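Local coordinates for protein transcriptional regulator of the TetR/AcrR family (Thermobifida fusca YX, PDB 3DCF) that probably binds DNA through an N-terminal helix-turn-helix domain and regulates transcription, as TetR-family repressors do, at residues A[87-98]-A[147-158]. Residues are numbered along the deposited sequence; the frame is centred on the assembly and turned at random.
Sequences VDEALERFHAIA and REREYTEIMQRL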
loop_
_atom_site.group_PDB
_atom_site.type_symbol
_atom_site.label_atom_id
_atom_site.label_comp_id
_atom_site.label_asym_id
_atom_site.label_seq_id
_atom_site.Cartn_x
_atom_site.Cartn_y
_atom_site.Cartn_z
ATOM N N VAL A 87 -9.321 15.752 -2.841
ATOM C CA VAL A 87 -9.973 14.818 -1.904
ATOM C C VAL A 87 -11.457 15.163 -1.758
ATOM O O VAL A 87 -12.280 14.252 -1.733
ATOM C CB VAL A 87 -9.305 14.793 -0.476
ATOM C CG1 VAL A 87 -10.125 13.959 0.532
ATOM C CG2 VAL A 87 -7.878 14.261 -0.565
ATOM N N ASP A 88 -11.782 16.459 -1.677
ATOM C CA ASP A 88 -13.177 16.928 -1.526
ATOM C C ASP A 88 -14.055 16.565 -2.759
ATOM O O ASP A 88 -15.181 16.087 -2.580
ATOM C CB ASP A 88 -13.225 18.445 -1.204
ATOM C CG ASP A 88 -14.571 18.908 -0.660
ATOM O OD1 ASP A 88 -15.127 18.257 0.244
ATOM O OD2 ASP A 88 -15.066 19.969 -1.091
ATOM N N GLU A 89 -13.544 16.768 -3.981
ATOM C CA GLU A 89 -14.293 16.396 -5.208
ATOM C C GLU A 89 -14.436 14.884 -5.417
ATOM O O GLU A 89 -15.504 14.424 -5.846
ATOM C CB GLU A 89 -13.688 16.987 -6.490
ATOM C CG GLU A 89 -14.014 18.458 -6.774
ATOM C CD GLU A 89 -13.850 18.821 -8.260
ATOM O OE1 GLU A 89 -12.987 18.215 -8.939
ATOM O OE2 GLU A 89 -14.599 19.705 -8.752
ATOM N N ALA A 90 -13.346 14.143 -5.180
ATOM C CA ALA A 90 -13.324 12.663 -5.272
ATOM C C ALA A 90 -14.347 12.020 -4.329
ATOM O O ALA A 90 -15.049 11.077 -4.708
ATOM C CB ALA A 90 -11.921 12.114 -4.986
ATOM N N LEU A 91 -14.440 12.563 -3.121
ATOM C CA LEU A 91 -15.380 12.087 -2.112
ATOM C C LEU A 91 -16.845 12.403 -2.484
ATOM O O LEU A 91 -17.730 11.605 -2.153
ATOM C CB LEU A 91 -14.959 12.615 -0.734
ATOM C CG LEU A 91 -15.700 12.185 0.531
ATOM C CD1 LEU A 91 -14.741 12.108 1.734
ATOM C CD2 LEU A 91 -16.904 13.127 0.789
ATOM N N GLU A 92 -17.098 13.529 -3.178
ATOM C CA GLU A 92 -18.464 13.867 -3.687
ATOM C C GLU A 92 -18.915 12.896 -4.791
ATOM O O GLU A 92 -20.076 12.507 -4.836
ATOM C CB GLU A 92 -18.571 15.304 -4.214
ATOM C CG GLU A 92 -18.616 16.386 -3.131
ATOM C CD GLU A 92 -18.842 17.806 -3.684
ATOM O OE1 GLU A 92 -19.401 17.964 -4.799
ATOM O OE2 GLU A 92 -18.473 18.774 -2.980
ATOM N N ARG A 93 -17.992 12.546 -5.689
ATOM C CA ARG A 93 -18.241 11.533 -6.726
ATOM C C ARG A 93 -18.449 10.142 -6.126
ATOM O O ARG A 93 -19.159 9.330 -6.705
ATOM C CB ARG A 93 -17.111 11.493 -7.753
ATOM C CG ARG A 93 -16.995 12.790 -8.549
ATOM C CD ARG A 93 -16.086 12.660 -9.755
ATOM N NE ARG A 93 -14.739 12.189 -9.413
ATOM C CZ ARG A 93 -13.721 12.934 -8.963
ATOM N NH1 ARG A 93 -13.841 14.248 -8.751
ATOM N NH2 ARG A 93 -12.551 12.336 -8.691
ATOM N N PHE A 94 -17.847 9.892 -4.958
ATOM C CA PHE A 94 -17.991 8.625 -4.223
ATOM C C PHE A 94 -19.400 8.534 -3.583
ATOM O O PHE A 94 -20.099 7.518 -3.758
ATOM C CB PHE A 94 -16.882 8.503 -3.160
ATOM C CG PHE A 94 -16.470 7.095 -2.862
ATOM C CD1 PHE A 94 -15.652 6.406 -3.760
ATOM C CD2 PHE A 94 -16.857 6.462 -1.676
ATOM C CE1 PHE A 94 -15.230 5.091 -3.502
ATOM C CE2 PHE A 94 -16.443 5.131 -1.403
ATOM C CZ PHE A 94 -15.623 4.449 -2.323
ATOM N N HIS A 95 -19.808 9.589 -2.860
ATOM C CA HIS A 95 -21.158 9.676 -2.228
ATOM C C HIS A 95 -22.317 9.527 -3.222
ATOM O O HIS A 95 -23.280 8.801 -2.934
ATOM C CB HIS A 95 -21.368 10.997 -1.449
ATOM C CG HIS A 95 -20.909 10.956 -0.023
ATOM N ND1 HIS A 95 -19.749 11.566 0.412
ATOM C CD2 HIS A 95 -21.475 10.394 1.074
ATOM C CE1 HIS A 95 -19.615 11.370 1.713
ATOM N NE2 HIS A 95 -20.647 10.660 2.138
ATOM N N ALA A 96 -22.210 10.234 -4.359
ATOM C CA ALA A 96 -23.208 10.222 -5.445
ATOM C C ALA A 96 -23.505 8.803 -5.959
ATOM O O ALA A 96 -24.670 8.433 -6.102
ATOM C CB ALA A 96 -22.755 11.122 -6.600
ATOM N N ILE A 97 -22.445 8.021 -6.190
ATOM C CA ILE A 97 -22.541 6.617 -6.641
ATOM C C ILE A 97 -23.137 5.726 -5.545
ATOM O O ILE A 97 -24.028 4.932 -5.833
ATOM C CB ILE A 97 -21.155 6.039 -7.076
ATOM C CG1 ILE A 97 -20.612 6.784 -8.303
ATOM C CG2 ILE A 97 -21.259 4.559 -7.425
ATOM C CD1 ILE A 97 -19.147 6.473 -8.629
ATOM N N ALA A 98 -22.638 5.860 -4.312
ATOM C CA ALA A 98 -23.158 5.100 -3.162
ATOM C C ALA A 98 -24.619 5.467 -2.774
ATOM O O ALA A 98 -25.349 4.603 -2.303
ATOM C CB ALA A 98 -22.242 5.251 -1.966
ATOM N N ARG A 147 -11.374 12.105 6.290
ATOM C CA ARG A 147 -11.807 11.816 4.901
ATOM C C ARG A 147 -11.600 10.335 4.553
ATOM O O ARG A 147 -12.455 9.757 3.887
ATOM C CB ARG A 147 -11.162 12.724 3.836
ATOM C CG ARG A 147 -11.133 14.249 4.127
ATOM C CD ARG A 147 -12.369 14.843 4.858
ATOM N NE ARG A 147 -13.580 14.800 4.048
ATOM C CZ ARG A 147 -13.918 15.682 3.099
ATOM N NH1 ARG A 147 -13.137 16.724 2.784
ATOM N NH2 ARG A 147 -15.061 15.515 2.437
ATOM N N GLU A 148 -10.478 9.739 4.990
ATOM C CA GLU A 148 -10.230 8.285 4.836
ATOM C C GLU A 148 -11.363 7.473 5.496
ATOM O O GLU A 148 -11.834 6.493 4.912
ATOM C CB GLU A 148 -8.899 7.820 5.469
ATOM C CG GLU A 148 -7.591 8.130 4.727
ATOM C CD GLU A 148 -6.410 7.196 5.166
ATOM O OE1 GLU A 148 -6.564 5.951 5.176
ATOM O OE2 GLU A 148 -5.303 7.690 5.463
ATOM N N ARG A 149 -11.762 7.881 6.711
ATOM C CA ARG A 149 -12.866 7.238 7.452
ATOM C C ARG A 149 -14.207 7.254 6.713
ATOM O O ARG A 149 -14.921 6.254 6.761
ATOM C CB ARG A 149 -13.055 7.819 8.870
ATOM C CG ARG A 149 -12.066 7.279 9.899
ATOM C CD ARG A 149 -12.483 7.602 11.341
ATOM N NE ARG A 149 -12.360 9.023 11.655
ATOM C CZ ARG A 149 -11.236 9.659 12.019
ATOM N NH1 ARG A 149 -10.054 9.028 12.122
ATOM N NH2 ARG A 149 -11.285 10.968 12.273
ATOM N N GLU A 150 -14.538 8.375 6.055
ATOM C CA GLU A 150 -15.787 8.498 5.267
ATOM C C GLU A 150 -15.839 7.500 4.114
ATOM O O GLU A 150 -16.845 6.826 3.977
ATOM C CB GLU A 150 -16.000 9.912 4.726
ATOM C CG GLU A 150 -16.358 10.927 5.802
ATOM C CD GLU A 150 -16.452 12.357 5.275
ATOM O OE1 GLU A 150 -16.812 12.545 4.082
ATOM O OE2 GLU A 150 -16.184 13.287 6.083
ATOM N N TYR A 151 -14.768 7.427 3.307
ATOM C CA TYR A 151 -14.628 6.440 2.202
ATOM C C TYR A 151 -14.923 5.002 2.661
ATOM O O TYR A 151 -15.712 4.276 2.038
ATOM C CB TYR A 151 -13.187 6.414 1.630
ATOM C CG TYR A 151 -12.850 7.377 0.516
ATOM C CD1 TYR A 151 -13.322 7.145 -0.791
ATOM C CD2 TYR A 151 -11.974 8.456 0.726
ATOM C CE1 TYR A 151 -12.990 8.011 -1.855
ATOM C CE2 TYR A 151 -11.626 9.326 -0.327
ATOM C CZ TYR A 151 -12.139 9.098 -1.609
ATOM O OH TYR A 151 -11.805 9.944 -2.633
ATOM N N THR A 152 -14.246 4.617 3.744
ATOM C CA THR A 152 -14.335 3.276 4.324
ATOM C C THR A 152 -15.743 2.969 4.829
ATOM O O THR A 152 -16.291 1.916 4.518
ATOM C CB THR A 152 -13.303 3.082 5.496
ATOM O OG1 THR A 152 -12.024 3.592 5.113
ATOM C CG2 THR A 152 -13.148 1.614 5.866
ATOM N N GLU A 153 -16.326 3.907 5.574
ATOM C CA GLU A 153 -17.665 3.730 6.159
ATOM C C GLU A 153 -18.798 3.617 5.131
ATOM O O GLU A 153 -19.708 2.810 5.338
ATOM C CB GLU A 153 -17.936 4.784 7.250
ATOM C CG GLU A 153 -17.076 4.503 8.517
ATOM C CD GLU A 153 -16.974 5.667 9.512
ATOM O OE1 GLU A 153 -17.753 6.643 9.413
ATOM O OE2 GLU A 153 -16.091 5.609 10.401
ATOM N N ILE A 154 -18.715 4.386 4.032
ATOM C CA ILE A 154 -19.684 4.309 2.910
ATOM C C ILE A 154 -19.671 2.896 2.306
ATOM O O ILE A 154 -20.725 2.290 2.103
ATOM C CB ILE A 154 -19.395 5.348 1.769
ATOM C CG1 ILE A 154 -19.616 6.793 2.238
ATOM C CG2 ILE A 154 -20.312 5.117 0.576
ATOM C CD1 ILE A 154 -19.012 7.833 1.309
HETATM N N MSE A 155 -18.469 2.385 2.041
HETATM C CA MSE A 155 -18.308 1.043 1.504
HETATM C C MSE A 155 -18.598 -0.070 2.530
HETATM O O MSE A 155 -19.096 -1.126 2.134
HETATM C CB MSE A 155 -16.934 0.884 0.864
HETATM C CG MSE A 155 -16.717 -0.486 0.269
HETATM SE SE MSE A 155 -15.449 -0.524 -1.165
HETATM C CE MSE A 155 -16.427 0.614 -2.457
ATOM N N GLN A 156 -18.275 0.150 3.814
ATOM C CA GLN A 156 -18.553 -0.846 4.884
ATOM C C GLN A 156 -20.034 -1.183 4.975
ATOM O O GLN A 156 -20.398 -2.369 4.951
ATOM C CB GLN A 156 -18.082 -0.397 6.277
ATOM C CG GLN A 156 -16.634 -0.711 6.586
ATOM C CD GLN A 156 -16.206 -0.260 7.984
ATOM O OE1 GLN A 156 -17.008 0.254 8.776
ATOM N NE2 GLN A 156 -14.927 -0.452 8.289
ATOM N N ARG A 157 -20.862 -0.140 5.094
ATOM C CA ARG A 157 -22.331 -0.292 5.173
ATOM C C ARG A 157 -22.900 -0.982 3.927
ATOM O O ARG A 157 -23.762 -1.861 4.037
ATOM C CB ARG A 157 -23.024 1.063 5.373
ATOM C CG ARG A 157 -22.700 1.739 6.711
ATOM C CD ARG A 157 -23.549 3.006 6.943
ATOM N NE ARG A 157 -23.268 4.084 5.981
ATOM C CZ ARG A 157 -22.353 5.055 6.118
ATOM N NH1 ARG A 157 -21.556 5.146 7.193
ATOM N NH2 ARG A 157 -22.225 5.961 5.144
ATOM N N LEU A 158 -22.351 -0.611 2.769
ATOM C CA LEU A 158 -22.763 -1.130 1.459
ATOM C C LEU A 158 -22.376 -2.622 1.278
ATOM O O LEU A 158 -23.114 -3.371 0.621
ATOM C CB LEU A 158 -22.174 -0.242 0.335
ATOM C CG LEU A 158 -22.991 0.061 -0.902
ATOM C CD1 LEU A 158 -24.265 0.805 -0.488
ATOM C CD2 LEU A 158 -22.163 0.924 -1.872
HETATM O O HOH W 1 -16.621 18.363 2.247
HETATM O O HOH W 2 -16.849 16.323 -0.305
#
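Phe94 and Tyr151 meet in a T-shaped stack where the end of helix 75-98, the connector from the DNA-binding domain in TetR-family proteins, packs on helix 138-164 of the all-helical C-terminal domain; segments 87-98 and 147-158 run nearly parallel, their axes 13° apart. Tyr151 presents its CD1-CE1 edge to one face of Phe94, ring centroids 4.8 Å apart and planes at 70°. Round the same phenylalanine, Ile154 CD1 sits at the ring edge and selenomethionine Met155 brings CE to 3.9 Å from Phe94 CZ. Cutting Phe94 back to an alanine would probably leave the Tyr151 edge without its aromatic partner and open a gap bordered by Ile154 CD1 and Met155 CE. His115 of helix 104-121 makes a second edge-to-face pair with Tyr151.

Charged groups gather toward the N-terminal ends. Val87 CG1 packs against Arg147 CB and CG; beyond them bends at chi2 and chi3 bring the guanidinium edge to Asp88, a salt bridge with OD1 3.5 Å from NH2. Glu150 adds a long pairing with Arg147, and Leu91's methyls lie against both.

His95 ND1 donates a long, bent bond to Leu91 O, probably limiting ring rotation. Ile154 CD1 lies over that imidazole's face, 3.5 Å from the His95 centroid, a CH-pi contact.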